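Local coordinates for phenylalanine--tRNA ligase beta subunit (Pyrococcus horikoshii, PDB 2CXI), which joins phenylalanine to its tRNA using ATP, together with the alpha subunit, and in this N-terminal fragment includes the editing domain, at residues Ser61-Ala66 with Val251-Glu256; Ile69-Gly74 with Lys309-Val314; Lys304-Lys309 with Leu343-Tyr348. All blocks are in the same frame, centred on the assembly; numbering follows the deposited sequence.

Interaction 1 of 3, residues Ser61-Ala66 with Val251-Glu256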
loop_
_atom_site.group_PDB
_atom_site.type_symbol
_atom_site.label_atom_id
_atom_site.label_comp_id
_atom_site.label_asym_id
_atom_site.label_seq_id
_atom_site.Cartn_x
_atom_site.Cartn_y
_atom_site.Cartn_z
ATOM N N SER A 61 -18.563 13.337 33.823
ATOM C CA SER A 61 -17.713 12.249 34.257
ATOM C C SER A 61 -16.707 12.763 35.264
ATOM O O SER A 61 -16.523 13.988 35.402
ATOM C CB SER A 61 -16.955 11.631 33.048
ATOM O OG SER A 61 -15.969 12.550 32.593
ATOM N N ALA A 62 -15.980 11.832 35.878
ATOM C CA ALA A 62 -14.923 12.194 36.857
ATOM C C ALA A 62 -13.897 13.130 36.246
ATOM O O ALA A 62 -13.408 14.072 36.897
ATOM C CB ALA A 62 -14.210 10.940 37.373
ATOM N N GLU A 63 -13.546 12.850 34.980
ATOM C CA GLU A 63 -12.489 13.639 34.334
ATOM C C GLU A 63 -12.918 15.101 34.217
ATOM O O GLU A 63 -12.123 16.022 34.466
ATOM C CB GLU A 63 -12.103 13.071 32.938
ATOM C CG GLU A 63 -11.623 11.618 32.957
ATOM C CD GLU A 63 -12.754 10.594 32.891
ATOM O OE1 GLU A 63 -13.947 10.957 32.928
ATOM O OE2 GLU A 63 -12.461 9.402 32.781
ATOM N N GLY A 64 -14.159 15.311 33.778
ATOM C CA GLY A 64 -14.684 16.659 33.553
ATOM C C GLY A 64 -14.912 17.410 34.867
ATOM O O GLY A 64 -14.669 18.621 34.963
ATOM N N VAL A 65 -15.372 16.672 35.875
ATOM C CA VAL A 65 -15.566 17.229 37.226
ATOM C C VAL A 65 -14.231 17.691 37.873
ATOM O O VAL A 65 -14.120 18.823 38.403
ATOM C CB VAL A 65 -16.300 16.205 38.116
ATOM C CG1 VAL A 65 -16.378 16.711 39.604
ATOM C CG2 VAL A 65 -17.682 15.963 37.580
ATOM N N ALA A 66 -13.214 16.820 37.800
ATOM C CA ALA A 66 -11.886 17.097 38.328
ATOM C C ALA A 66 -11.296 18.284 37.597
ATOM O O ALA A 66 -10.640 19.125 38.185
ATOM C CB ALA A 66 -10.997 15.872 38.151
ATOM N N VAL A 251 -12.344 12.381 23.958
ATOM C CA VAL A 251 -10.874 12.443 23.894
ATOM C C VAL A 251 -10.238 13.379 24.936
ATOM O O VAL A 251 -9.142 13.106 25.397
ATOM C CB VAL A 251 -10.338 12.814 22.450
ATOM C CG1 VAL A 251 -10.926 11.873 21.385
ATOM C CG2 VAL A 251 -10.648 14.273 22.078
ATOM N N THR A 252 -10.900 14.493 25.277
ATOM C CA THR A 252 -10.367 15.352 26.322
ATOM C C THR A 252 -10.515 14.720 27.704
ATOM O O THR A 252 -9.656 14.927 28.552
ATOM C CB THR A 252 -10.920 16.800 26.284
ATOM O OG1 THR A 252 -12.346 16.794 26.415
ATOM C CG2 THR A 252 -10.636 17.472 24.881
ATOM N N ALA A 253 -11.561 13.931 27.920
ATOM C CA ALA A 253 -11.625 13.180 29.177
ATOM C C ALA A 253 -10.409 12.231 29.300
ATOM O O ALA A 253 -9.754 12.166 30.343
ATOM C CB ALA A 253 -12.940 12.418 29.278
ATOM N N LEU A 254 -10.096 11.515 28.214
ATOM C CA LEU A 254 -8.939 10.614 28.188
ATOM C C LEU A 254 -7.593 11.328 28.264
ATOM O O LEU A 254 -6.644 10.831 28.902
ATOM C CB LEU A 254 -9.031 9.645 26.976
ATOM C CG LEU A 254 -10.184 8.633 26.976
ATOM C CD1 LEU A 254 -10.206 7.760 25.703
ATOM C CD2 LEU A 254 -10.175 7.743 28.252
ATOM N N ALA A 255 -7.505 12.534 27.707
ATOM C CA ALA A 255 -6.307 13.362 27.907
ATOM C C ALA A 255 -6.043 13.660 29.403
ATOM O O ALA A 255 -4.881 13.755 29.840
ATOM C CB ALA A 255 -6.386 14.640 27.102
ATOM N N GLU A 256 -7.116 13.772 30.190
ATOM C CA GLU A 256 -6.955 13.990 31.661
ATOM C C GLU A 256 -6.324 12.812 32.375
ATOM O O GLU A 256 -5.815 12.961 33.501
ATOM C CB GLU A 256 -8.299 14.289 32.357
ATOM C CG GLU A 256 -8.901 15.645 32.009
ATOM C CD GLU A 256 -8.092 16.834 32.499
ATOM O OE1 GLU A 256 -7.673 16.896 33.680
ATOM O OE2 GLU A 256 -7.854 17.702 31.671
HETATM O O HOH W 1 -9.412 15.924 35.326
#
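Glu-63, in the first turn of helix 62-72, lies against Ala-253 and Glu-256 at the C-terminal end of helix 240-255. The N-terminal turn of one helix thus packs on the last turn of another, here a helix of the B3/4 domain, the editing module of this synthetase.

Van der Waals contact carries most of it. Ala-253 has only a methyl to offer, which lets the helices come close, with Glu-63 CA and Ala-253 CA 5.2 Å apart. The aliphatic part of Glu-63 fills the interface: its CB meets Ala-253 CB at 3.8 Å, and its CG rests on Ala-253 O at 3.3 Å. Glu-256 adds a second point of touch, CB against Glu-63 CB at 4.0 Å.

Polar contacts fix the ends of these chains. A bend at chi2 (85°) folds Glu-63 back toward its own helix start, where Ser-61, the N-cap residue, donates from OG to Glu-63 OE1 at 2.6 Å, nearly in line with the C-O bond. The other oxygen, OE2, forms a salt bridge with Arg-257, so both oxygens of this buried carboxylate are held. Glu-256, also bent at chi2, pairs through OE1 with Lys-70, one helical turn beyond Ala-66.

Water joins the two segments where direct bonds do not: one molecule donates to Glu-63 O at 2.8 Å and to Glu-256 OE1 at 2.6 Å.

Interaction 2 of 3, residues Ile69-Gly74 with Lys309-Val314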
loop_
_atom_site.group_PDB
_atom_site.type_symbol
_atom_site.label_atom_id
_atom_site.label_comp_id
_atom_site.label_asym_id
_atom_site.label_seq_id
_atom_site.Cartn_x
_atom_site.Cartn_y
_atom_site.Cartn_z
ATOM N N ILE A 69 -12.910 21.466 38.913
ATOM C CA ILE A 69 -12.386 21.729 40.258
ATOM C C ILE A 69 -10.944 22.241 40.216
ATOM O O ILE A 69 -10.586 23.137 40.982
ATOM C CB ILE A 69 -12.583 20.494 41.154
ATOM C CG1 ILE A 69 -14.081 20.276 41.371
ATOM C CG2 ILE A 69 -11.850 20.643 42.531
ATOM C CD1 ILE A 69 -14.405 18.863 41.959
ATOM N N LYS A 70 -10.104 21.656 39.362
ATOM C CA LYS A 70 -8.709 22.130 39.260
ATOM C C LYS A 70 -8.675 23.621 38.888
ATOM O O LYS A 70 -7.877 24.391 39.445
ATOM C CB LYS A 70 -7.884 21.304 38.241
ATOM C CG LYS A 70 -7.396 19.936 38.819
ATOM C CD LYS A 70 -6.393 19.240 37.912
ATOM C CE LYS A 70 -7.060 18.708 36.658
ATOM N NZ LYS A 70 -6.092 17.724 35.992
ATOM N N TRP A 71 -9.518 24.026 37.936
ATOM C CA TRP A 71 -9.622 25.437 37.545
ATOM C C TRP A 71 -10.220 26.306 38.663
ATOM O O TRP A 71 -9.705 27.404 38.971
ATOM C CB TRP A 71 -10.430 25.567 36.231
ATOM C CG TRP A 71 -9.552 25.739 35.026
ATOM C CD1 TRP A 71 -9.313 26.893 34.365
ATOM C CD2 TRP A 71 -8.803 24.714 34.338
ATOM N NE1 TRP A 71 -8.459 26.663 33.297
ATOM C CE2 TRP A 71 -8.141 25.329 33.259
ATOM C CE3 TRP A 71 -8.630 23.326 34.530
ATOM C CZ2 TRP A 71 -7.291 24.619 32.382
ATOM C CZ3 TRP A 71 -7.798 22.612 33.648
ATOM C CH2 TRP A 71 -7.141 23.265 32.590
ATOM N N ALA A 72 -11.266 25.813 39.307
ATOM C CA ALA A 72 -11.858 26.541 40.440
ATOM C C ALA A 72 -10.827 26.805 41.547
ATOM O O ALA A 72 -10.805 27.878 42.146
ATOM C CB ALA A 72 -13.043 25.777 40.992
ATOM N N LEU A 73 -9.962 25.831 41.801
ATOM C CA LEU A 73 -8.935 25.982 42.818
ATOM C C LEU A 73 -7.695 26.697 42.318
ATOM O O LEU A 73 -6.764 26.880 43.080
ATOM C CB LEU A 73 -8.517 24.606 43.391
ATOM C CG LEU A 73 -9.662 23.833 44.047
ATOM C CD1 LEU A 73 -9.253 22.381 44.363
ATOM C CD2 LEU A 73 -10.265 24.571 45.267
ATOM N N GLY A 74 -7.639 27.037 41.033
ATOM C CA GLY A 74 -6.437 27.643 40.480
ATOM C C GLY A 74 -5.247 26.722 40.324
ATOM O O GLY A 74 -4.122 27.198 40.292
ATOM N N LYS A 309 -10.651 31.285 35.315
ATOM C CA LYS A 309 -11.104 30.164 36.149
ATOM C C LYS A 309 -12.180 29.311 35.482
ATOM O O LYS A 309 -12.424 28.219 35.925
ATOM C CB LYS A 309 -11.673 30.664 37.495
ATOM C CG LYS A 309 -10.647 31.229 38.455
ATOM C CD LYS A 309 -11.326 31.867 39.671
ATOM C CE LYS A 309 -10.274 32.583 40.541
ATOM N NZ LYS A 309 -10.851 32.964 41.876
HETATM N N MSE A 310 -12.832 29.842 34.448
HETATM C CA MSE A 310 -13.913 29.157 33.711
HETATM C C MSE A 310 -13.386 28.576 32.397
HETATM O O MSE A 310 -14.147 28.130 31.537
HETATM C CB MSE A 310 -15.083 30.105 33.479
HETATM C CG MSE A 310 -15.653 30.652 34.781
HETATM SE SE MSE A 310 -16.285 29.107 35.934
HETATM C CE MSE A 310 -17.851 28.470 34.866
HETATM N N MSE A 311 -12.064 28.566 32.289
HETATM C CA MSE A 311 -11.324 27.904 31.206
HETATM C C MSE A 311 -11.298 28.710 29.915
HETATM O O MSE A 311 -11.083 28.141 28.829
HETATM C CB MSE A 311 -11.817 26.470 30.951
HETATM C CG MSE A 311 -11.753 25.586 32.207
HETATM SE SE MSE A 311 -12.208 23.741 31.851
HETATM C CE MSE A 311 -13.882 23.969 31.299
ATOM N N TYR A 312 -11.448 30.035 30.027
ATOM C CA TYR A 312 -11.338 30.883 28.837
ATOM C C TYR A 312 -9.941 31.457 28.684
ATOM O O TYR A 312 -9.293 31.804 29.664
ATOM C CB TYR A 312 -12.297 32.093 28.840
ATOM C CG TYR A 312 -13.772 31.806 28.765
ATOM C CD1 TYR A 312 -14.470 31.889 27.540
ATOM C CD2 TYR A 312 -14.491 31.540 29.932
ATOM C CE1 TYR A 312 -15.849 31.656 27.487
ATOM C CE2 TYR A 312 -15.869 31.309 29.877
ATOM C CZ TYR A 312 -16.534 31.388 28.683
ATOM O OH TYR A 312 -17.895 31.169 28.661
ATOM N N GLU A 313 -9.517 31.621 27.433
ATOM C CA GLU A 313 -8.444 32.544 27.141
ATOM C C GLU A 313 -9.070 33.901 26.940
ATOM O O GLU A 313 -10.128 34.010 26.330
ATOM C CB GLU A 313 -7.638 32.147 25.896
ATOM C CG GLU A 313 -6.578 33.178 25.535
ATOM C CD GLU A 313 -5.888 32.836 24.236
ATOM O OE1 GLU A 313 -5.046 31.923 24.251
ATOM O OE2 GLU A 313 -6.203 33.482 23.218
ATOM N N VAL A 314 -8.431 34.935 27.471
ATOM C CA VAL A 314 -9.028 36.275 27.495
ATOM C C VAL A 314 -7.966 37.306 27.066
ATOM O O VAL A 314 -6.907 37.396 27.694
ATOM C CB VAL A 314 -9.510 36.676 28.937
ATOM C CG1 VAL A 314 -10.149 38.060 28.907
ATOM C CG2 VAL A 314 -10.460 35.626 29.550
#
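With chi1 near -100°, Trp-71 swings its indole toward Met-311, whose CG stands opposite the carbonyl carbon (chi1 -56°) and is thereby laid over the ring. Met-311, a selenomethionine introduced for labelling, sets CG above the five-membered ring, 3.5 Å from its centroid and 7° off the normal, a CH-pi contact. Its SE follows over the six-membered ring, 4.5 Å from that centroid, a Met-aromatic contact; the two side chains cross at about a right angle. Lys-309 O lies near the indole plane at its edge, 3.7 Å from Trp-71 CD1, and 3.3 Å from Trp-71 CB.

The contact joins the end of helix 62-72 to the B5 domain where helix 300-309 stops. Met-311, with positive phi, is the C-prime residue of the Schellman motif ending that helix, while Gly-74 closes helix 62-72 with another. The indole NE1 is hydrogen-bonded to Gly-78 O. A leucine in place of Trp-71 would probably leave that carbonyl without its N-H donor and Met-311 without a flat surface to lie on.

Around this junction, Ala-72 packs on Tyr-30 of helix 21-30, Met-310 leans on helix 335-346, and the chain runs from Tyr-312 into strand 313-317.

Interaction 3 of 3, residues Lys304-Lys309 with Leu343-Tyr348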
loop_
_atom_site.group_PDB
_atom_site.type_symbol
_atom_site.label_atom_id
_atom_site.label_comp_id
_atom_site.label_asym_id
_atom_site.label_seq_id
_atom_site.Cartn_x
_atom_site.Cartn_y
_atom_site.Cartn_z
ATOM N N LYS A 304 -11.350 39.417 33.732
ATOM C CA LYS A 304 -10.416 38.496 33.078
ATOM C C LYS A 304 -10.078 37.273 33.965
ATOM O O LYS A 304 -10.086 36.137 33.502
ATOM C CB LYS A 304 -9.143 39.217 32.614
ATOM C CG LYS A 304 -8.074 38.274 32.052
ATOM C CD LYS A 304 -7.099 39.013 31.151
ATOM C CE LYS A 304 -5.816 38.203 31.031
ATOM N NZ LYS A 304 -5.089 38.599 29.848
ATOM N N GLU A 305 -9.772 37.531 35.232
ATOM C CA GLU A 305 -9.386 36.501 36.183
ATOM C C GLU A 305 -10.521 35.510 36.429
ATOM O O GLU A 305 -10.276 34.330 36.597
ATOM C CB GLU A 305 -9.026 37.115 37.526
ATOM C CG GLU A 305 -7.747 37.950 37.544
ATOM C CD GLU A 305 -7.423 38.393 38.951
ATOM O OE1 GLU A 305 -7.434 39.627 39.239
ATOM O OE2 GLU A 305 -7.193 37.487 39.788
ATOM N N LEU A 306 -11.748 36.000 36.498
ATOM C CA LEU A 306 -12.903 35.106 36.684
ATOM C C LEU A 306 -13.105 34.199 35.458
ATOM O O LEU A 306 -13.315 32.994 35.606
ATOM C CB LEU A 306 -14.167 35.907 36.969
ATOM C CG LEU A 306 -14.243 36.611 38.340
ATOM C CD1 LEU A 306 -15.537 37.378 38.412
ATOM C CD2 LEU A 306 -14.122 35.657 39.559
ATOM N N LEU A 307 -13.028 34.777 34.255
ATOM C CA LEU A 307 -13.174 33.981 33.029
ATOM C C LEU A 307 -12.033 32.972 32.820
ATOM O O LEU A 307 -12.253 31.893 32.281
ATOM C CB LEU A 307 -13.278 34.905 31.819
ATOM C CG LEU A 307 -14.574 35.723 31.727
ATOM C CD1 LEU A 307 -14.390 36.736 30.604
ATOM C CD2 LEU A 307 -15.786 34.844 31.455
ATOM N N GLU A 308 -10.819 33.313 33.263
ATOM C CA GLU A 308 -9.730 32.323 33.258
ATOM C C GLU A 308 -9.980 31.101 34.165
ATOM O O GLU A 308 -9.572 30.014 33.812
ATOM C CB GLU A 308 -8.367 32.976 33.527
ATOM C CG GLU A 308 -7.945 33.915 32.405
ATOM C CD GLU A 308 -6.620 34.615 32.670
ATOM O OE1 GLU A 308 -6.302 34.856 33.845
ATOM O OE2 GLU A 308 -5.918 34.944 31.689
ATOM N N LYS A 309 -10.651 31.285 35.315
ATOM C CA LYS A 309 -11.104 30.164 36.149
ATOM C C LYS A 309 -12.180 29.311 35.482
ATOM O O LYS A 309 -12.424 28.219 35.925
ATOM C CB LYS A 309 -11.673 30.664 37.495
ATOM C CG LYS A 309 -10.647 31.229 38.455
ATOM C CD LYS A 309 -11.326 31.867 39.671
ATOM C CE LYS A 309 -10.274 32.583 40.541
ATOM N NZ LYS A 309 -10.851 32.964 41.876
ATOM N N LEU A 343 -20.698 35.032 36.661
ATOM C CA LEU A 343 -21.481 34.947 37.894
ATOM C C LEU A 343 -21.139 33.673 38.633
ATOM O O LEU A 343 -20.950 33.693 39.831
ATOM C CB LEU A 343 -22.999 35.023 37.620
ATOM C CG LEU A 343 -23.540 36.333 37.059
ATOM C CD1 LEU A 343 -25.035 36.232 36.691
ATOM C CD2 LEU A 343 -23.301 37.526 38.009
ATOM N N ILE A 344 -21.004 32.569 37.900
ATOM C CA ILE A 344 -20.603 31.305 38.497
ATOM C C ILE A 344 -19.237 31.393 39.168
ATOM O O ILE A 344 -19.086 30.994 40.329
ATOM C CB ILE A 344 -20.596 30.166 37.430
ATOM C CG1 ILE A 344 -22.016 29.880 36.907
ATOM C CG2 ILE A 344 -19.933 28.924 38.023
ATOM C CD1 ILE A 344 -22.026 28.884 35.719
ATOM N N ALA A 345 -18.244 31.903 38.430
ATOM C CA ALA A 345 -16.845 32.025 38.905
ATOM C C ALA A 345 -16.707 32.955 40.096
ATOM O O ALA A 345 -15.845 32.739 40.964
ATOM C CB ALA A 345 -15.927 32.496 37.790
ATOM N N TYR A 346 -17.516 34.008 40.094
ATOM C CA TYR A 346 -17.649 34.907 41.248
ATOM C C TYR A 346 -17.887 34.113 42.567
ATOM O O TYR A 346 -17.514 34.574 43.632
ATOM C CB TYR A 346 -18.768 35.929 40.988
ATOM C CG TYR A 346 -18.761 37.128 41.928
ATOM C CD1 TYR A 346 -19.772 37.301 42.891
ATOM C CD2 TYR A 346 -17.738 38.057 41.885
ATOM C CE1 TYR A 346 -19.751 38.394 43.773
ATOM C CE2 TYR A 346 -17.712 39.141 42.749
ATOM C CZ TYR A 346 -18.705 39.308 43.690
ATOM O OH TYR A 346 -18.645 40.404 44.540
ATOM N N GLY A 347 -18.478 32.910 42.468
ATOM C CA GLY A 347 -18.718 32.012 43.619
ATOM C C GLY A 347 -17.480 31.242 44.093
ATOM O O GLY A 347 -17.400 30.837 45.253
ATOM N N TYR A 348 -16.496 31.064 43.214
ATOM C CA TYR A 348 -15.284 30.309 43.537
ATOM C C TYR A 348 -14.430 30.968 44.632
ATOM O O TYR A 348 -13.519 30.319 45.190
ATOM C CB TYR A 348 -14.415 30.105 42.292
ATOM C CG TYR A 348 -15.022 29.238 41.202
ATOM C CD1 TYR A 348 -14.341 29.064 40.005
ATOM C CD2 TYR A 348 -16.277 28.603 41.363
ATOM C CE1 TYR A 348 -14.867 28.266 38.987
ATOM C CE2 TYR A 348 -16.817 27.802 40.356
ATOM C CZ TYR A 348 -16.100 27.641 39.167
ATOM O OH TYR A 348 -16.581 26.863 38.134
ATOM O OXT TYR A 348 -14.919 31.028 45.779
HETATM O O HOH W 2 -13.748 33.631 42.388
#
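Leu-306 and Ala-345 meet where the last turns of helices 300-309 and 335-346 pack within the B5 domain, and the pair shows how a small residue lets a larger one settle against a helix. The methyl of Ala-345 comes up to the backbone of the other helix, CB to Leu-306 O at 3.4 Å, and also touches Leu-306 CB at 3.9 Å.

Leu-306 then reaches along its partner. Its CG lies beside the backbone N (chi1 -70°), and from there the two methyls part company: CD2 settles on the backbone of Ala-345, 3.7 Å from the carbonyl oxygen O of that residue, whereas Leu-306 CD1 meets the edge of the Tyr-346 ring, 4.2 Å from Tyr-346 CD2.

Lys-309 covers the other flank. Its extended chain slides past Tyr-348 in the opposite direction, with Lys-309 CB 4.0 Å from Tyr-348 CD1. The ring of Tyr-348 turns back over its own helix end, one face above Ala-345 CA, and its edge receives Lys-309 O in plane. The amino group of Lys-309 completes the link through a water, which accepts from NZ at 3.0 Å and donates to Ala-345 O at 2.7 Å.

Tyr-348 is the last residue of this fragment, and its ring also meets that of Tyr-30 on helix 21-30. Deeper in the domain, Leu-307 touches Ile-338 and Val-342 of helix 335-346 and Val-314 of strand 313-317.

Overall arrangement
The three contacts run from the editing module to the B5 domain: helix 62-72 serves interactions 1 and 2, and Lys-309 carries the link on to interaction 3. Interaction 1 uses the start of the helix, interaction 2 its end; their centres are 15 Å apart, and the salt bridge from Lys-70 NZ to Glu-256 OE1 (2.9 Å) ties them. Interaction 1 does not touch interaction 3. Interactions 2 and 3 lie closer, centres 7 Å apart; Tyr-312 N and Leu-307 O, 3.0 Å apart, probably hydrogen-bond between them. Both lie near the predicted magnesium site shared with the alpha subunit: Tyr-312 OH is hydrogen-bonded to Asp-341 OD2, and the Asp-341 side chain is about 6 Å from that of Ala-345.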